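Putative phophotriesterase (Proteus mirabilis, PDB 3RHG) is probably a zinc-dependent hydrolase of the phosphotriesterase family, acting on ester bonds with a pair of divalent metal ions in each subunit. Local coordinates at residues L21-L26 / S195-M200; I164-V169 / S292-L297. One frame throughout, in Å; residues are numbered along the deposited sequence.

In the fold
Both contacts lie at the centre of the chain, their centres about 4 Å apart, and meet at the same two zinc ions. The fold is a (beta/alpha)8 barrel with its eight parallel strands in sequence order. Contact 1 joins the end of strand 19-24 to strand 195-199; contact 2 joins strand 163-168 to the loop after strand 289-291. Along the chain the segments alternate, 21-26, 164-169, 195-200 and 292-297. Strands 163-168 and 195-199 are neighbours, probably hydrogen-bonded from H199 N to I167 O at 2.8 Å. The binuclear site is thus assembled from residues distant in sequence, gathered at the C-terminal ends of the barrel strands.

Contact 1: residues L21-L26 / S195-M200; sequences LPHEHL and SMNIHM. With ZN (zinc ion), chain B; ZN (zinc ion), chain C.
The ring nitrogen ND1 of H23 gives its hydrogen to OD1 of N197 at 2.7 Å, the one hydrogen bond between 21-26 and 195-200. The bond is bent, 140° at the hydrogen, but the amide oxygen sits at the ring's edge and close to its plane. Seen from the amide the fit is less flat: the donor is somewhat tilted from the carbonyl plane, and the amide is turned well out of the ring plane, the two planes lying 64° apart. N197 reaches across to the ring with its CG anti to the backbone N (chi1 -174°). The other amide atom, ND2, bonds S226 OG, so the amide's rotation is fixed from both ends.

Using ND1 as donor leaves H23 NE2 to bind the first zinc ion, 2.1 Å away. N197 is therefore a second-shell residue: it sets the rotation of a metal-binding imidazole and, by accepting its N-H, probably makes it a slightly better donor to the metal. Two residues on, H25 NE2 reaches the same zinc at 2.0 Å. This is the HxH motif of the amidohydrolase superfamily. H25 ND1 is held by T96 OG1.

H199 lies two residues beyond N197 and binds the second zinc through ND1 at 2.0 Å. The zinc ions are 3.9 Å apart.

Around this buried contact, L21 and E24 pair with strand 89-94 through backbone bonds, L26 packs on helix 74-86, N197 touches strand 163-168, and M196 and I198 face outward onto helix 175-188.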
loop_
_atom_site.group_PDB
_atom_site.type_symbol
_atom_site.label_atom_id
_atom_site.label_comp_id
_atom_site.label_asym_id
_atom_site.label_seq_id
_atom_site.Cartn_x
_atom_site.Cartn_y
_atom_site.Cartn_z
ATOM N N LEU A 21 -10.626 -18.635 -7.156
ATOM C CA LEU A 21 -9.335 -18.123 -6.649
ATOM C C LEU A 21 -8.437 -19.332 -6.419
ATOM O O LEU A 21 -8.701 -20.155 -5.533
ATOM C CB LEU A 21 -9.539 -17.377 -5.341
ATOM C CG LEU A 21 -10.350 -16.078 -5.424
ATOM C CD1 LEU A 21 -10.629 -15.529 -3.987
ATOM C CD2 LEU A 21 -9.591 -15.070 -6.272
ATOM N N PRO A 22 -7.379 -19.454 -7.223
ATOM C CA PRO A 22 -6.553 -20.681 -7.231
ATOM C C PRO A 22 -5.459 -20.761 -6.180
ATOM O O PRO A 22 -4.795 -21.806 -6.072
ATOM C CB PRO A 22 -5.936 -20.675 -8.646
ATOM C CG PRO A 22 -5.797 -19.191 -8.948
ATOM C CD PRO A 22 -7.044 -18.545 -8.333
ATOM N N HIS A 23 -5.215 -19.683 -5.441
ATOM C CA HIS A 23 -4.142 -19.778 -4.433
ATOM C C HIS A 23 -4.434 -18.881 -3.232
ATOM O O HIS A 23 -4.157 -17.674 -3.273
ATOM C CB HIS A 23 -2.756 -19.424 -5.009
ATOM C CG HIS A 23 -1.625 -19.627 -4.028
ATOM N ND1 HIS A 23 -0.637 -20.578 -4.199
ATOM C CD2 HIS A 23 -1.341 -19.000 -2.857
ATOM C CE1 HIS A 23 0.212 -20.524 -3.183
ATOM N NE2 HIS A 23 -0.192 -19.576 -2.348
ATOM N N GLU A 24 -4.991 -19.476 -2.178
ATOM C CA GLU A 24 -5.348 -18.737 -0.959
ATOM C C GLU A 24 -5.016 -19.620 0.229
ATOM O O GLU A 24 -4.726 -20.800 0.051
ATOM C CB GLU A 24 -6.866 -18.412 -0.961
ATOM C CG GLU A 24 -7.325 -17.653 -2.184
ATOM C CD GLU A 24 -6.734 -16.268 -2.266
ATOM O OE1 GLU A 24 -6.230 -15.728 -1.235
ATOM O OE2 GLU A 24 -6.761 -15.707 -3.377
ATOM N N HIS A 25 -5.059 -19.057 1.431
ATOM C CA HIS A 25 -5.020 -19.878 2.636
ATOM C C HIS A 25 -6.199 -19.541 3.505
ATOM O O HIS A 25 -6.306 -18.422 3.975
ATOM C CB HIS A 25 -3.688 -19.725 3.387
ATOM C CG HIS A 25 -2.516 -20.026 2.509
ATOM N ND1 HIS A 25 -2.019 -21.300 2.353
ATOM C CD2 HIS A 25 -1.816 -19.239 1.654
ATOM C CE1 HIS A 25 -1.027 -21.283 1.481
ATOM N NE2 HIS A 25 -0.876 -20.042 1.046
ATOM N N LEU A 26 -7.114 -20.495 3.656
ATOM C CA LEU A 26 -8.240 -20.309 4.574
ATOM C C LEU A 26 -7.817 -20.577 6.011
ATOM O O LEU A 26 -8.099 -19.768 6.892
ATOM C CB LEU A 26 -9.432 -21.200 4.206
ATOM C CG LEU A 26 -10.272 -20.654 3.040
ATOM C CD1 LEU A 26 -9.406 -20.533 1.777
ATOM C CD2 LEU A 26 -11.524 -21.516 2.788
ATOM N N SER A 195 -3.559 -30.441 -10.699
ATOM C CA SER A 195 -2.524 -29.444 -10.991
ATOM C C SER A 195 -1.484 -29.451 -9.879
ATOM O O SER A 195 -1.736 -29.986 -8.785
ATOM C CB SER A 195 -3.099 -28.043 -11.124
ATOM O OG SER A 195 -3.603 -27.523 -9.890
ATOM N N MET A 196 -0.330 -28.859 -10.163
ATOM C CA MET A 196 0.744 -28.759 -9.187
ATOM C C MET A 196 1.146 -27.301 -9.104
ATOM O O MET A 196 1.501 -26.707 -10.122
ATOM C CB MET A 196 1.947 -29.590 -9.635
ATOM C CG MET A 196 3.045 -29.621 -8.581
ATOM S SD MET A 196 4.611 -30.240 -9.279
ATOM C CE MET A 196 4.103 -31.701 -10.150
ATOM N N ASN A 197 1.069 -26.738 -7.901
ATOM C CA ASN A 197 1.367 -25.337 -7.638
ATOM C C ASN A 197 2.687 -25.272 -6.896
ATOM O O ASN A 197 2.819 -25.898 -5.830
ATOM C CB ASN A 197 0.236 -24.753 -6.802
ATOM C CG ASN A 197 0.349 -23.260 -6.574
ATOM O OD1 ASN A 197 0.223 -22.831 -5.441
ATOM N ND2 ASN A 197 0.506 -22.456 -7.649
ATOM N N ILE A 198 3.668 -24.575 -7.475
ATOM C CA ILE A 198 5.003 -24.514 -6.875
ATOM C C ILE A 198 5.185 -23.192 -6.147
ATOM O O ILE A 198 5.125 -22.135 -6.750
ATOM C CB ILE A 198 6.128 -24.644 -7.944
ATOM C CG1 ILE A 198 5.866 -25.825 -8.900
ATOM C CG2 ILE A 198 7.518 -24.770 -7.283
ATOM C CD1 ILE A 198 5.772 -27.123 -8.234
ATOM N N HIS A 199 5.477 -23.258 -4.849
ATOM C CA HIS A 199 5.903 -22.080 -4.136
ATOM C C HIS A 199 7.291 -21.728 -4.660
ATOM O O HIS A 199 8.260 -22.469 -4.427
ATOM C CB HIS A 199 5.993 -22.366 -2.625
ATOM C CG HIS A 199 6.760 -21.322 -1.870
ATOM N ND1 HIS A 199 6.152 -20.253 -1.248
ATOM C CD2 HIS A 199 8.093 -21.186 -1.636
ATOM C CE1 HIS A 199 7.077 -19.496 -0.675
ATOM N NE2 HIS A 199 8.261 -20.044 -0.894
ATOM N N MET A 200 7.396 -20.620 -5.380
ATOM C CA MET A 200 8.684 -20.142 -5.869
ATOM C C MET A 200 9.206 -19.068 -4.944
ATOM O O MET A 200 8.435 -18.345 -4.325
ATOM C CB MET A 200 8.550 -19.545 -7.276
ATOM C CG MET A 200 8.135 -20.590 -8.296
ATOM S SD MET A 200 9.385 -21.875 -8.580
ATOM C CE MET A 200 10.595 -20.887 -9.472
HETATM ZN ZN ZN B . 0.388 -19.446 -0.378
HETATM ZN ZN ZN C . 4.194 -19.756 -1.147
#

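Contact 2: residues I164-V169 / S292-L297. With ZN (zinc ion), chain B; ZN (zinc ion), chain C; BEZ (benzoic acid), chain D.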
loop_
_atom_site.group_PDB
_atom_site.type_symbol
_atom_site.label_atom_id
_atom_site.label_comp_id
_atom_site.label_asym_id
_atom_site.label_seq_id
_atom_site.Cartn_x
_atom_site.Cartn_y
_atom_site.Cartn_z
ATOM N N ILE A 164 -2.021 -30.454 -5.926
ATOM C CA ILE A 164 -0.717 -30.782 -5.356
ATOM C C ILE A 164 0.011 -29.464 -5.115
ATOM O O ILE A 164 0.201 -28.680 -6.039
ATOM C CB ILE A 164 0.097 -31.686 -6.300
ATOM C CG1 ILE A 164 -0.646 -33.012 -6.538
ATOM C CG2 ILE A 164 1.510 -31.918 -5.734
ATOM C CD1 ILE A 164 -0.077 -33.840 -7.704
ATOM N N GLY A 165 0.385 -29.200 -3.869
ATOM C CA GLY A 165 1.067 -27.935 -3.556
ATOM C C GLY A 165 0.635 -27.375 -2.221
ATOM O O GLY A 165 -0.053 -28.066 -1.473
ATOM N N GLU A 166 1.068 -26.151 -1.898
ATOM C CA GLU A 166 2.114 -25.466 -2.651
ATOM C C GLU A 166 3.485 -26.063 -2.305
ATOM O O GLU A 166 3.862 -26.158 -1.116
ATOM C CB GLU A 166 2.077 -23.954 -2.430
ATOM C CG GLU A 166 2.242 -23.479 -0.989
ATOM C CD GLU A 166 2.260 -21.947 -0.919
ATOM O OE1 GLU A 166 3.174 -21.342 -1.508
ATOM O OE2 GLU A 166 1.354 -21.341 -0.314
ATOM N N ILE A 167 4.194 -26.530 -3.328
ATOM C CA ILE A 167 5.436 -27.285 -3.128
ATOM C C ILE A 167 6.555 -26.302 -2.837
ATOM O O ILE A 167 6.814 -25.383 -3.615
ATOM C CB ILE A 167 5.800 -28.141 -4.353
ATOM C CG1 ILE A 167 4.645 -29.079 -4.719
ATOM C CG2 ILE A 167 7.127 -28.929 -4.116
ATOM C CD1 ILE A 167 4.290 -30.107 -3.612
ATOM N N GLY A 168 7.247 -26.500 -1.721
ATOM C CA GLY A 168 8.212 -25.493 -1.268
ATOM C C GLY A 168 9.548 -25.490 -2.001
ATOM O O GLY A 168 10.347 -26.441 -1.866
ATOM N N VAL A 169 9.814 -24.408 -2.744
ATOM C CA VAL A 169 11.157 -24.136 -3.268
ATOM C C VAL A 169 11.621 -22.866 -2.559
ATOM O O VAL A 169 11.072 -21.780 -2.792
ATOM C CB VAL A 169 11.167 -23.905 -4.809
ATOM C CG1 VAL A 169 12.573 -23.505 -5.313
ATOM C CG2 VAL A 169 10.634 -25.136 -5.552
ATOM N N SER A 292 -4.539 -14.430 -7.937
ATOM C CA SER A 292 -5.100 -14.707 -6.622
ATOM C C SER A 292 -4.513 -13.701 -5.608
ATOM O O SER A 292 -3.740 -12.805 -6.002
ATOM C CB SER A 292 -4.822 -16.174 -6.217
ATOM O OG SER A 292 -5.992 -16.809 -5.688
ATOM N N HIS A 293 -4.896 -13.831 -4.330
ATOM C CA HIS A 293 -4.493 -12.889 -3.271
ATOM C C HIS A 293 -3.430 -13.460 -2.324
ATOM O O HIS A 293 -2.738 -12.700 -1.653
ATOM C CB HIS A 293 -5.700 -12.558 -2.367
ATOM C CG HIS A 293 -6.911 -12.069 -3.097
ATOM N ND1 HIS A 293 -7.873 -12.933 -3.583
ATOM C CD2 HIS A 293 -7.343 -10.813 -3.388
ATOM C CE1 HIS A 293 -8.845 -12.229 -4.151
ATOM N NE2 HIS A 293 -8.551 -10.941 -4.044
ATOM N N ASP A 294 -3.372 -14.788 -2.206
ATOM C CA ASP A 294 -2.510 -15.425 -1.200
ATOM C C ASP A 294 -2.771 -14.917 0.201
ATOM O O ASP A 294 -1.823 -14.685 0.954
ATOM C CB ASP A 294 -1.011 -15.301 -1.556
ATOM C CG ASP A 294 -0.152 -16.292 -0.797
ATOM O OD1 ASP A 294 -0.693 -17.353 -0.391
ATOM O OD2 ASP A 294 1.071 -16.014 -0.583
ATOM N N VAL A 295 -4.038 -14.742 0.570
ATOM C CA VAL A 295 -4.359 -14.416 1.965
ATOM C C VAL A 295 -3.694 -15.469 2.853
ATOM O O VAL A 295 -3.924 -16.662 2.671
ATOM C CB VAL A 295 -5.880 -14.377 2.224
ATOM C CG1 VAL A 295 -6.176 -14.294 3.738
ATOM C CG2 VAL A 295 -6.503 -13.194 1.484
ATOM N N PHE A 296 -2.864 -15.040 3.807
ATOM C CA PHE A 296 -2.186 -16.004 4.663
ATOM C C PHE A 296 -1.859 -15.431 6.031
ATOM O O PHE A 296 -1.253 -16.119 6.857
ATOM C CB PHE A 296 -0.925 -16.577 3.986
ATOM C CG PHE A 296 0.309 -15.684 4.060
ATOM C CD1 PHE A 296 1.336 -15.986 4.956
ATOM C CD2 PHE A 296 0.467 -14.586 3.197
ATOM C CE1 PHE A 296 2.497 -15.183 5.037
ATOM C CE2 PHE A 296 1.620 -13.771 3.249
ATOM C CZ PHE A 296 2.643 -14.082 4.155
ATOM N N LEU A 297 -2.282 -14.182 6.251
ATOM C CA LEU A 297 -2.069 -13.436 7.490
ATOM C C LEU A 297 -3.367 -12.753 7.857
ATOM O O LEU A 297 -4.129 -12.367 6.967
ATOM C CB LEU A 297 -0.990 -12.362 7.296
ATOM C CG LEU A 297 0.436 -12.816 6.969
ATOM C CD1 LEU A 297 1.297 -11.656 6.436
ATOM C CD2 LEU A 297 1.122 -13.503 8.207
HETATM ZN ZN ZN B . 0.388 -19.446 -0.378
HETATM ZN ZN ZN C . 4.194 -19.756 -1.147
HETATM C C BEZ D . 7.661 -15.432 0.627
HETATM O O1 BEZ D . 8.221 -16.231 -0.153
HETATM O O2 BEZ D . 8.253 -15.065 1.670
HETATM C C1 BEZ D . 6.293 -14.906 0.330
HETATM C C2 BEZ D . 5.550 -15.403 -0.745
HETATM C C3 BEZ D . 4.270 -14.908 -0.993
HETATM C C4 BEZ D . 3.743 -13.907 -0.189
HETATM C C5 BEZ D . 4.493 -13.406 0.871
HETATM C C6 BEZ D . 5.765 -13.902 1.141
#
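E166 and D294 meet through a zinc ion bound between them, E166 OE2 and D294 OD1 lying 4.5 Å apart. The loop that brings D294 there starts with S292, whose OG hydrogen-bonds both H23 N and E24 OE2. At H293 the backbone N also reaches E24 OE2, while the ring, turned the other way, uses NE2 to hold V312 N.

D294 follows in a left-handed backbone conformation (phi 54°, psi 42°). Its CG lies anti to the backbone N, and the carboxylate extends into the barrel mouth with its two oxygens divided in task. OD1 binds the zinc at 2.4 Å; OD2 lies against the bound benzoic acid, 3.4 Å from its C3. Facing it from strand 163-168, E166 follows a cis peptide and runs extended beyond CG. Its carboxylate bridges the metals: OE2 is 2.1 Å from the zinc shared with D294, OE1 1.9 Å from the second. E166 OE2, the shared zinc and D294 OD1 are nearly collinear, about 178°, with H23 and H25 binding from the flanks.

V295 N is tied to E24 OE1, so this one buried glutamate clasps the loop on both sides of D294. F296 then lines the benzoic acid pocket, its CE2 3.7 Å from C5 of the ligand. L297 CG lies over the centre of one face of that ring, 3.6 Å above its plane, and D294 O meets the ring at its edge.

Two carboxylates this near would probably repel without the cation between them. Bridging by E166, where phosphotriesterase itself uses a carboxylated lysine, joins both zincs into one site, and D294 touches both the metal and the aromatic ligand, so the metal site borders the ligand pocket.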